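Hemoglobin subunit alpha (Isurus oxyrinchus, PDB 3MKB) probably carries oxygen in shark blood, holding one heme in a globin fold as a subunit of a four-chain hemoglobin. Local coordinates at residues Phe43-Tyr48 / Gln56-Lys61; Pro37-Tyr42 / Pro95-Met100; Arg64-Ala69 / Ser129-Glu134. One frame throughout, in Å; residues are numbered along the deposited sequence.

How the contacts relate
All three contacts are buried and border the heme; in contact 3, Ala-65 and Ile-131 touch it. Contact 1 mixes aromatic packing with polar links: a histidine on the iron, a water between the segments, and a tyrosine on a propionate. Contact 2 is mainly van der Waals packing between a 3-10 segment and the residues leading into helix 97-112, beside the beta subunit. Contact 3 is purely apolar. Its centre is about 7 Å from the centre of the chain; those of contacts 1 and 2 are about 14 and 12 Å from it, and both include partly exposed residues. Contacts 1 and 3 share helix 53-70. Contact 2 touches contact 1 through Lys-40 and Tyr-48, and contact 3 through Phe-98 and Ser-132.

Contact 1: Phe43-Tyr48 / Gln56-Lys61; sequences FDYADY and QLHGGK. With HEM (protoporphyrin IX containing Fe), chain E.
Phe-43 and His-58 mark the closest backbone approach, with their CA atoms 10.1 Å apart. The loop 43-48 and the helical residues 56-61 therefore meet through long side chains, without backbone pairing. Residues 56-61 belong to helix 53-70. Phe-43 and His-58 both point into the gap. Their rings meet obliquely, with planes at 39°, and Phe-43 CE2 lies 3.7 Å from His-58 ND1. The same Phe-43 CE2 packs 3.3 Å from the heme methyl CMD.

With chi1 at -172° the imidazole of His-58 swings away from the backbone N and reaches the heme. His-58 NE2 binds the iron at 2.4 Å, which is long for a tight ligand. His-87 also binds this iron, so the metal has a histidine from each of two places in the chain. The other ring nitrogen, His-58 ND1, donates to a water at 2.6 Å. That water donates in turn to Tyr-45 OH at 2.9 Å. Tyr-45 OH donates a hydrogen bond to the heme propionate oxygen O2D at 2.6 Å, and O2D lies at the edge of the tyrosine ring, in its plane. CB of Phe-43 sits over the centre of the Tyr-45 ring and backs it from one face.

This is the distal heme pocket of a globin, closed by the CD corner, with two histidines on the iron, consistent with a hemichrome-like state.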
loop_
_atom_site.group_PDB
_atom_site.type_symbol
_atom_site.label_atom_id
_atom_site.label_comp_id
_atom_site.label_asym_id
_atom_site.label_seq_id
_atom_site.Cartn_x
_atom_site.Cartn_y
_atom_site.Cartn_z
ATOM N N PHE A 43 6.624 -15.771 11.858
ATOM C CA PHE A 43 6.486 -16.331 13.214
ATOM C C PHE A 43 6.239 -17.843 13.181
ATOM O O PHE A 43 5.317 -18.313 12.536
ATOM C CB PHE A 43 5.283 -15.653 13.887
ATOM C CG PHE A 43 5.378 -14.151 13.877
ATOM C CD1 PHE A 43 4.718 -13.416 12.917
ATOM C CD2 PHE A 43 6.171 -13.483 14.822
ATOM C CE1 PHE A 43 4.810 -12.025 12.892
ATOM C CE2 PHE A 43 6.270 -12.114 14.812
ATOM C CZ PHE A 43 5.563 -11.371 13.815
ATOM N N ASP A 44 7.076 -18.594 13.858
ATOM C CA ASP A 44 6.886 -20.056 13.917
ATOM C C ASP A 44 6.043 -20.350 15.144
ATOM O O ASP A 44 6.575 -20.782 16.167
ATOM C CB ASP A 44 8.267 -20.711 14.023
ATOM C CG ASP A 44 8.228 -22.245 14.133
ATOM O OD1 ASP A 44 7.152 -22.874 13.976
ATOM O OD2 ASP A 44 9.328 -22.797 14.409
ATOM N N TYR A 45 4.732 -20.113 15.051
ATOM C CA TYR A 45 3.824 -20.268 16.179
ATOM C C TYR A 45 2.906 -21.471 15.923
ATOM O O TYR A 45 2.648 -21.826 14.782
ATOM C CB TYR A 45 2.889 -19.038 16.379
ATOM C CG TYR A 45 3.567 -17.743 16.788
ATOM C CD1 TYR A 45 2.859 -16.531 16.778
ATOM C CD2 TYR A 45 4.915 -17.720 17.179
ATOM C CE1 TYR A 45 3.507 -15.301 17.161
ATOM C CE2 TYR A 45 5.554 -16.521 17.533
ATOM C CZ TYR A 45 4.842 -15.324 17.545
ATOM O OH TYR A 45 5.467 -14.132 17.914
ATOM N N ALA A 46 2.375 -22.025 16.997
ATOM C CA ALA A 46 1.293 -23.014 16.921
ATOM C C ALA A 46 -0.063 -22.259 17.039
ATOM O O ALA A 46 -1.045 -22.608 16.404
ATOM C CB ALA A 46 1.438 -24.047 18.062
ATOM N N ASP A 47 -0.106 -21.227 17.866
ATOM C CA ASP A 47 -1.373 -20.513 18.109
ATOM C C ASP A 47 -1.168 -19.015 17.703
ATOM O O ASP A 47 -0.308 -18.310 18.284
ATOM C CB ASP A 47 -1.734 -20.690 19.604
ATOM C CG ASP A 47 -3.032 -19.970 20.036
ATOM O OD1 ASP A 47 -3.720 -19.302 19.226
ATOM O OD2 ASP A 47 -3.353 -20.103 21.237
ATOM N N TYR A 48 -1.906 -18.577 16.682
ATOM C CA TYR A 48 -1.844 -17.202 16.187
ATOM C C TYR A 48 -2.950 -16.256 16.734
ATOM O O TYR A 48 -3.098 -15.102 16.269
ATOM C CB TYR A 48 -1.877 -17.178 14.648
ATOM C CG TYR A 48 -0.661 -17.767 13.994
ATOM C CD1 TYR A 48 0.478 -16.995 13.738
ATOM C CD2 TYR A 48 -0.633 -19.112 13.677
ATOM C CE1 TYR A 48 1.608 -17.567 13.167
ATOM C CE2 TYR A 48 0.485 -19.690 13.105
ATOM C CZ TYR A 48 1.577 -18.921 12.838
ATOM O OH TYR A 48 2.657 -19.547 12.280
ATOM N N GLN A 56 1.342 -13.307 22.937
ATOM C CA GLN A 56 1.302 -12.486 24.123
ATOM C C GLN A 56 2.638 -11.816 24.370
ATOM O O GLN A 56 2.721 -10.630 24.590
ATOM C CB GLN A 56 0.817 -13.289 25.320
ATOM C CG GLN A 56 -0.679 -13.524 25.278
ATOM C CD GLN A 56 -1.183 -14.408 26.364
ATOM O OE1 GLN A 56 -0.558 -15.370 26.754
ATOM N NE2 GLN A 56 -2.337 -14.100 26.840
ATOM N N LEU A 57 3.679 -12.610 24.277
ATOM C CA LEU A 57 5.081 -12.107 24.455
ATOM C C LEU A 57 5.463 -10.977 23.511
ATOM O O LEU A 57 5.883 -9.882 23.956
ATOM C CB LEU A 57 6.085 -13.250 24.321
ATOM C CG LEU A 57 7.547 -12.907 24.574
ATOM C CD1 LEU A 57 7.744 -12.431 26.091
ATOM C CD2 LEU A 57 8.437 -14.167 24.192
ATOM N N HIS A 58 5.298 -11.210 22.202
ATOM C CA HIS A 58 5.561 -10.192 21.206
ATOM C C HIS A 58 4.574 -9.042 21.382
ATOM O O HIS A 58 4.950 -7.889 21.300
ATOM C CB HIS A 58 5.537 -10.795 19.754
ATOM C CG HIS A 58 5.984 -9.827 18.690
ATOM N ND1 HIS A 58 5.330 -9.680 17.487
ATOM C CD2 HIS A 58 6.980 -8.907 18.685
ATOM C CE1 HIS A 58 5.916 -8.731 16.781
ATOM N NE2 HIS A 58 6.930 -8.252 17.484
ATOM N N GLY A 59 3.305 -9.345 21.654
ATOM C CA GLY A 59 2.337 -8.283 21.811
ATOM C C GLY A 59 2.703 -7.285 22.902
ATOM O O GLY A 59 2.624 -6.078 22.703
ATOM N N GLY A 60 3.098 -7.774 24.064
ATOM C CA GLY A 60 3.501 -6.850 25.161
ATOM C C GLY A 60 4.662 -5.975 24.740
ATOM O O GLY A 60 4.677 -4.726 24.980
ATOM N N LYS A 61 5.670 -6.620 24.158
ATOM C CA LYS A 61 6.858 -5.907 23.650
ATOM C C LYS A 61 6.462 -4.825 22.663
ATOM O O LYS A 61 6.955 -3.702 22.759
ATOM C CB LYS A 61 7.830 -6.879 23.006
ATOM C CG LYS A 61 8.438 -7.850 24.038
ATOM C CD LYS A 61 9.296 -8.969 23.396
ATOM C CE LYS A 61 9.905 -9.852 24.503
ATOM N NZ LYS A 61 10.505 -11.018 23.835
HETATM C CHA HEM E . 10.632 -8.811 18.214
HETATM C CHB HEM E . 8.795 -4.399 18.841
HETATM C CHC HEM E . 6.180 -4.777 14.722
HETATM C CHD HEM E . 8.318 -9.000 13.855
HETATM C C1A HEM E . 10.403 -7.566 18.755
HETATM C C2A HEM E . 10.974 -7.017 19.959
HETATM C C3A HEM E . 10.497 -5.767 20.145
HETATM C C4A HEM E . 9.552 -5.526 19.059
HETATM C CMA HEM E . 10.822 -4.735 21.289
HETATM C CAA HEM E . 12.073 -7.777 20.724
HETATM C CBA HEM E . 13.304 -7.149 19.990
HETATM C CGA HEM E . 14.585 -7.375 20.733
HETATM O O1A HEM E . 14.631 -8.385 21.510
HETATM O O2A HEM E . 15.556 -6.576 20.558
HETATM C C1B HEM E . 7.957 -4.125 17.774
HETATM C C2B HEM E . 7.281 -2.867 17.548
HETATM C C3B HEM E . 6.539 -2.983 16.435
HETATM C C4B HEM E . 6.746 -4.300 15.887
HETATM C CMB HEM E . 7.340 -1.591 18.433
HETATM C CAB HEM E . 5.657 -1.903 15.757
HETATM C CBB HEM E . 5.113 -0.828 16.354
HETATM C C1C HEM E . 6.497 -5.964 14.088
HETATM C C2C HEM E . 5.912 -6.471 12.844
HETATM C C3C HEM E . 6.480 -7.677 12.591
HETATM C C4C HEM E . 7.445 -7.947 13.673
HETATM C CMC HEM E . 4.800 -5.694 12.082
HETATM C CAC HEM E . 6.144 -8.574 11.368
HETATM C CBC HEM E . 4.886 -8.578 10.837
HETATM C C1D HEM E . 9.066 -9.327 14.986
HETATM C C2D HEM E . 9.645 -10.630 15.178
HETATM C C3D HEM E . 10.309 -10.660 16.523
HETATM C C4D HEM E . 10.149 -9.294 17.005
HETATM C CMD HEM E . 9.536 -11.853 14.224
HETATM C CAD HEM E . 11.050 -11.914 17.116
HETATM C CBD HEM E . 10.238 -12.740 18.162
HETATM C CGD HEM E . 9.115 -13.665 17.635
HETATM O O1D HEM E . 9.309 -14.477 16.664
HETATM O O2D HEM E . 7.976 -13.626 18.181
HETATM N NA HEM E . 9.550 -6.639 18.258
HETATM N NB HEM E . 7.609 -5.002 16.718
HETATM N NC HEM E . 7.409 -6.886 14.509
HETATM N ND HEM E . 9.378 -8.537 16.098
HETATM FE FE HEM E . 8.475 -6.739 16.416
HETATM O O HOH W 1 4.048 -11.882 16.873
#

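Contact 2: Pro37-Tyr42 / Pro95-Met100; sequences PGAKSY and PSNFPM. With HEM (protoporphyrin IX containing Fe), chain E.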
loop_
_atom_site.group_PDB
_atom_site.type_symbol
_atom_site.label_atom_id
_atom_site.label_comp_id
_atom_site.label_asym_id
_atom_site.label_seq_id
_atom_site.Cartn_x
_atom_site.Cartn_y
_atom_site.Cartn_z
ATOM N N PRO A 37 -2.991 -12.658 6.742
ATOM C CA PRO A 37 -2.313 -13.908 7.098
ATOM C C PRO A 37 -0.859 -13.978 6.598
ATOM O O PRO A 37 -0.126 -14.788 7.114
ATOM C CB PRO A 37 -3.174 -15.006 6.405
ATOM C CG PRO A 37 -4.461 -14.357 6.130
ATOM C CD PRO A 37 -4.169 -12.911 5.897
ATOM N N GLY A 38 -0.473 -13.072 5.692
ATOM C CA GLY A 38 0.883 -13.050 5.104
ATOM C C GLY A 38 1.846 -12.733 6.237
ATOM O O GLY A 38 2.986 -13.184 6.222
ATOM N N ALA A 39 1.355 -11.980 7.222
ATOM C CA ALA A 39 2.195 -11.622 8.383
ATOM C C ALA A 39 2.563 -12.824 9.253
ATOM O O ALA A 39 3.504 -12.768 10.024
ATOM C CB ALA A 39 1.502 -10.552 9.212
ATOM N N LYS A 40 1.789 -13.908 9.205
ATOM C CA LYS A 40 2.156 -15.118 9.942
ATOM C C LYS A 40 3.526 -15.686 9.520
ATOM O O LYS A 40 4.131 -16.453 10.256
ATOM C CB LYS A 40 1.079 -16.196 9.763
ATOM C CG LYS A 40 -0.212 -15.739 10.337
ATOM C CD LYS A 40 -1.132 -16.905 10.589
ATOM C CE LYS A 40 -1.840 -17.276 9.398
ATOM N NZ LYS A 40 -2.282 -18.696 9.647
ATOM N N SER A 41 3.995 -15.293 8.338
ATOM C CA SER A 41 5.191 -15.859 7.717
ATOM C C SER A 41 6.450 -15.628 8.525
ATOM O O SER A 41 7.381 -16.420 8.441
ATOM C CB SER A 41 5.350 -15.297 6.307
ATOM O OG SER A 41 5.721 -13.900 6.340
ATOM N N TYR A 42 6.473 -14.555 9.322
ATOM C CA TYR A 42 7.576 -14.222 10.233
ATOM C C TYR A 42 7.675 -15.031 11.509
ATOM O O TYR A 42 8.700 -14.958 12.192
ATOM C CB TYR A 42 7.498 -12.718 10.638
ATOM C CG TYR A 42 7.721 -11.843 9.436
ATOM C CD1 TYR A 42 9.023 -11.638 8.944
ATOM C CD2 TYR A 42 6.638 -11.270 8.763
ATOM C CE1 TYR A 42 9.248 -10.891 7.835
ATOM C CE2 TYR A 42 6.824 -10.514 7.627
ATOM C CZ TYR A 42 8.150 -10.331 7.145
ATOM O OH TYR A 42 8.394 -9.590 6.035
ATOM N N PRO A 95 8.638 -3.781 5.394
ATOM C CA PRO A 95 8.082 -2.572 5.934
ATOM C C PRO A 95 6.589 -2.370 5.673
ATOM O O PRO A 95 5.935 -1.662 6.452
ATOM C CB PRO A 95 8.910 -1.431 5.260
ATOM C CG PRO A 95 10.170 -2.087 4.722
ATOM C CD PRO A 95 9.804 -3.549 4.514
ATOM N N SER A 96 6.046 -2.924 4.579
ATOM C CA SER A 96 4.602 -2.892 4.382
ATOM C C SER A 96 3.806 -3.410 5.579
ATOM O O SER A 96 2.597 -3.115 5.744
ATOM C CB SER A 96 4.212 -3.637 3.085
ATOM O OG SER A 96 4.736 -2.949 1.944
ATOM N N ASN A 97 4.455 -4.155 6.464
ATOM C CA ASN A 97 3.703 -4.782 7.565
ATOM C C ASN A 97 3.427 -3.765 8.667
ATOM O O ASN A 97 2.433 -3.884 9.379
ATOM C CB ASN A 97 4.473 -5.949 8.187
ATOM C CG ASN A 97 4.639 -7.148 7.237
ATOM O OD1 ASN A 97 5.681 -7.325 6.547
ATOM N ND2 ASN A 97 3.560 -7.965 7.173
ATOM N N PHE A 98 4.288 -2.746 8.815
ATOM C CA PHE A 98 4.077 -1.784 9.942
ATOM C C PHE A 98 2.721 -1.075 9.850
ATOM O O PHE A 98 1.979 -1.116 10.757
ATOM C CB PHE A 98 5.280 -0.803 10.018
ATOM C CG PHE A 98 6.562 -1.532 10.380
ATOM C CD1 PHE A 98 6.624 -2.245 11.586
ATOM C CD2 PHE A 98 7.649 -1.597 9.471
ATOM C CE1 PHE A 98 7.824 -3.009 11.975
ATOM C CE2 PHE A 98 8.808 -2.381 9.784
ATOM C CZ PHE A 98 8.907 -3.094 11.028
ATOM N N PRO A 99 2.393 -0.412 8.731
ATOM C CA PRO A 99 1.025 0.160 8.785
ATOM C C PRO A 99 -0.133 -0.821 8.878
ATOM O O PRO A 99 -1.184 -0.448 9.416
ATOM C CB PRO A 99 0.945 1.010 7.531
ATOM C CG PRO A 99 2.172 0.699 6.717
ATOM C CD PRO A 99 3.129 -0.046 7.497
ATOM N N MET A 100 0.012 -2.067 8.435
ATOM C CA MET A 100 -1.077 -3.079 8.787
ATOM C C MET A 100 -1.206 -3.264 10.304
ATOM O O MET A 100 -2.315 -3.280 10.868
ATOM C CB MET A 100 -0.819 -4.438 8.145
ATOM C CG MET A 100 -0.904 -4.523 6.611
ATOM S SD MET A 100 0.006 -6.040 6.096
ATOM C CE MET A 100 -0.698 -6.323 4.477
HETATM C CHA HEM E . 10.632 -8.811 18.214
HETATM C CHB HEM E . 8.795 -4.399 18.841
HETATM C CHC HEM E . 6.180 -4.777 14.722
HETATM C CHD HEM E . 8.318 -9.000 13.855
HETATM C C1A HEM E . 10.403 -7.566 18.755
HETATM C C2A HEM E . 10.974 -7.017 19.959
HETATM C C3A HEM E . 10.497 -5.767 20.145
HETATM C C4A HEM E . 9.552 -5.526 19.059
HETATM C CMA HEM E . 10.822 -4.735 21.289
HETATM C CAA HEM E . 12.073 -7.777 20.724
HETATM C CBA HEM E . 13.304 -7.149 19.990
HETATM C CGA HEM E . 14.585 -7.375 20.733
HETATM O O1A HEM E . 14.631 -8.385 21.510
HETATM O O2A HEM E . 15.556 -6.576 20.558
HETATM C C1B HEM E . 7.957 -4.125 17.774
HETATM C C2B HEM E . 7.281 -2.867 17.548
HETATM C C3B HEM E . 6.539 -2.983 16.435
HETATM C C4B HEM E . 6.746 -4.300 15.887
HETATM C CMB HEM E . 7.340 -1.591 18.433
HETATM C CAB HEM E . 5.657 -1.903 15.757
HETATM C CBB HEM E . 5.113 -0.828 16.354
HETATM C C1C HEM E . 6.497 -5.964 14.088
HETATM C C2C HEM E . 5.912 -6.471 12.844
HETATM C C3C HEM E . 6.480 -7.677 12.591
HETATM C C4C HEM E . 7.445 -7.947 13.673
HETATM C CMC HEM E . 4.800 -5.694 12.082
HETATM C CAC HEM E . 6.144 -8.574 11.368
HETATM C CBC HEM E . 4.886 -8.578 10.837
HETATM C C1D HEM E . 9.066 -9.327 14.986
HETATM C C2D HEM E . 9.645 -10.630 15.178
HETATM C C3D HEM E . 10.309 -10.660 16.523
HETATM C C4D HEM E . 10.149 -9.294 17.005
HETATM C CMD HEM E . 9.536 -11.853 14.224
HETATM C CAD HEM E . 11.050 -11.914 17.116
HETATM C CBD HEM E . 10.238 -12.740 18.162
HETATM C CGD HEM E . 9.115 -13.665 17.635
HETATM O O1D HEM E . 9.309 -14.477 16.664
HETATM O O2D HEM E . 7.976 -13.626 18.181
HETATM N NA HEM E . 9.550 -6.639 18.258
HETATM N NB HEM E . 7.609 -5.002 16.718
HETATM N NC HEM E . 7.409 -6.886 14.509
HETATM N ND HEM E . 9.378 -8.537 16.098
HETATM FE FE HEM E . 8.475 -6.739 16.416
#
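Ala-39 and Tyr-42 pack against Asn-97 in a small, buried van der Waals contact beside one edge of the heme. It joins two elements of the globin fold. Residues 37-42 form a 3-10 segment, as the C helix does in hemoglobins, and residues 95-100 lead into helix 97-112 from the FG corner. The nearest CA atoms, those of Ala-39 and Asn-97, are 7.1 Å apart.

Asn-97 reaches across to Ala-39 and Tyr-42. Its amide end touches both the Ala-39 methyl and the Tyr-42 ring. Tyr-42 and Asn-97 approach from opposite directions, and ring and amide planes stand 90° apart. Tyr-42 CE2 comes within 4.0 Å of Asn-97 CG.

One heme vinyl group, CAC and CBC, lies against both side chains. Its CAC atom is 3.8 Å from Tyr-42 CD2, and its CBC atom is 3.8 Å from Asn-97 CB. Phe-98 adds to this wall of the pocket, with its CE1 3.7 Å from the heme carbon CHC, which lies at the ring edge.

The polar end of Tyr-42 is used elsewhere. Its OH is hydrogen-bonded to Asp-94 N of the same chain and to Asp-89 of the beta subunit. Pro-95 packs on Trp-37 of that subunit, so the contact adjoins the subunit interface. A tyrosine-aspartate bond here is consistent with a T-like arrangement of the tetramer.

Within the 3-10 segment, Gly-38 O accepts from two groups of one residue: Ser-41 N at 3.2 Å and Ser-41 OG at 2.8 Å.

Contact 3: Arg64-Ala69 / Ser129-Glu134; sequences RAVVSA and SAISSE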
loop_
_atom_site.group_PDB
_atom_site.type_symbol
_atom_site.label_atom_id
_atom_site.label_comp_id
_atom_site.label_asym_id
_atom_site.label_seq_id
_atom_site.Cartn_x
_atom_site.Cartn_y
_atom_site.Cartn_z
ATOM N N ARG A 64 4.519 -2.191 24.849
ATOM C CA ARG A 64 5.466 -1.482 25.764
ATOM C C ARG A 64 6.264 -0.454 25.009
ATOM O O ARG A 64 6.470 0.670 25.539
ATOM C CB ARG A 64 6.377 -2.409 26.556
ATOM C CG ARG A 64 5.689 -2.985 27.820
ATOM C CD ARG A 64 6.575 -4.129 28.422
ATOM N NE ARG A 64 5.719 -5.148 29.025
ATOM C CZ ARG A 64 5.579 -6.389 28.559
ATOM N NH1 ARG A 64 4.751 -7.231 29.194
ATOM N NH2 ARG A 64 6.294 -6.800 27.498
ATOM N N ALA A 65 6.707 -0.822 23.792
ATOM C CA ALA A 65 7.470 0.063 22.927
ATOM C C ALA A 65 6.659 1.261 22.402
ATOM O O ALA A 65 7.167 2.405 22.270
ATOM C CB ALA A 65 8.115 -0.734 21.750
ATOM N N VAL A 66 5.398 1.021 22.054
ATOM C CA VAL A 66 4.551 2.124 21.678
ATOM C C VAL A 66 4.405 3.093 22.841
ATOM O O VAL A 66 4.468 4.313 22.626
ATOM C CB VAL A 66 3.139 1.680 21.143
ATOM C CG1 VAL A 66 2.241 2.911 20.956
ATOM C CG2 VAL A 66 3.332 0.990 19.817
ATOM N N VAL A 67 4.266 2.571 24.045
ATOM C CA VAL A 67 4.171 3.400 25.225
ATOM C C VAL A 67 5.394 4.279 25.387
ATOM O O VAL A 67 5.291 5.477 25.572
ATOM C CB VAL A 67 3.871 2.572 26.465
ATOM C CG1 VAL A 67 4.076 3.369 27.775
ATOM C CG2 VAL A 67 2.476 2.007 26.392
ATOM N N SER A 68 6.559 3.670 25.299
ATOM C CA SER A 68 7.814 4.435 25.282
ATOM C C SER A 68 7.977 5.469 24.190
ATOM O O SER A 68 8.448 6.590 24.471
ATOM C CB SER A 68 9.029 3.539 25.348
ATOM O OG SER A 68 9.084 3.034 26.662
ATOM N N ALA A 69 7.613 5.120 22.945
ATOM C CA ALA A 69 7.543 6.107 21.896
ATOM C C ALA A 69 6.677 7.321 22.314
ATOM O O ALA A 69 7.045 8.484 22.054
ATOM C CB ALA A 69 7.071 5.499 20.564
ATOM N N SER A 129 2.010 6.290 12.837
ATOM C CA SER A 129 2.657 6.664 11.552
ATOM C C SER A 129 4.102 7.056 11.733
ATOM O O SER A 129 4.956 6.608 10.968
ATOM C CB SER A 129 1.928 7.788 10.797
ATOM O OG SER A 129 0.669 7.310 10.390
ATOM N N ALA A 130 4.371 7.875 12.754
ATOM C CA ALA A 130 5.759 8.239 13.092
ATOM C C ALA A 130 6.574 7.007 13.548
ATOM O O ALA A 130 7.762 6.863 13.237
ATOM C CB ALA A 130 5.740 9.306 14.179
ATOM N N ILE A 131 5.923 6.084 14.254
ATOM C CA ILE A 131 6.597 4.875 14.671
ATOM C C ILE A 131 6.923 4.046 13.402
ATOM O O ILE A 131 8.091 3.746 13.168
ATOM C CB ILE A 131 5.823 4.080 15.754
ATOM C CG1 ILE A 131 5.724 4.894 17.064
ATOM C CG2 ILE A 131 6.519 2.754 16.038
ATOM C CD1 ILE A 131 4.738 4.316 18.064
ATOM N N SER A 132 5.910 3.754 12.560
ATOM C CA SER A 132 6.135 3.055 11.284
ATOM C C SER A 132 7.251 3.663 10.486
ATOM O O SER A 132 8.084 2.954 9.951
ATOM C CB SER A 132 4.877 2.994 10.412
ATOM O OG SER A 132 3.990 2.147 11.081
ATOM N N SER A 133 7.290 4.985 10.438
ATOM C CA SER A 133 8.340 5.644 9.669
ATOM C C SER A 133 9.739 5.297 10.215
ATOM O O SER A 133 10.624 4.793 9.493
ATOM C CB SER A 133 8.104 7.136 9.702
ATOM O OG SER A 133 9.139 7.788 8.999
ATOM N N GLU A 134 9.935 5.516 11.499
ATOM C CA GLU A 134 11.208 5.180 12.109
ATOM C C GLU A 134 11.581 3.689 11.969
ATOM O O GLU A 134 12.719 3.377 11.623
ATOM C CB GLU A 134 11.226 5.608 13.578
ATOM C CG GLU A 134 11.065 7.119 13.870
ATOM C CD GLU A 134 12.044 8.050 13.139
ATOM O OE1 GLU A 134 13.232 7.671 12.930
ATOM O OE2 GLU A 134 11.615 9.185 12.818
#
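Ile-131 joins two long helices of the globin core by packing on Val-66 and Ala-69. Residues 64-69 lie on helix 53-70 and residues 129-134 on helix 118-135. The backbones come nearest at Ala-69 and Ile-131, whose CA atoms are 7.4 Å apart. At Ala-69 a single methyl, CB, meets the isoleucine.

The end of the isoleucine does most of the touching. Ile-131 CD1 is 3.6 Å from Ala-69 CB, and Ile-131 CG1 is 3.8 Å from the same methyl. CD1 also meets the two branches of Val-66, at 4.0 Å from CG2 and 4.1 Å from CG1. The valine and isoleucine side chains cross at about a right angle. CG1 of Ile-131 is anti to the carbonyl carbon (chi1 -65°), and the chain then runs on extended to CD1 (chi2 168°). This sends the long branch across to helix 53-70 and leaves CG2 to point elsewhere.

In the globin fold these two helices are the E and H helices, and both border the heme pocket. CG2 of Ile-131 lies against the heme vinyl atom CBB. One turn back from Ala-69, Ala-65 CB lies 3.5 Å from the heme methyl CMB. Ile-131 thus uses one branch for helix packing and the other for the cofactor.

Around the contact, Ala-69 also packs on Leu-76 of helix 76-79, and Ile-131 on Leu-80 in the loop that follows. Glu-134, on the same helix as Ile-131, directs its OE1 to a hydrogen bond with His-77 ND1.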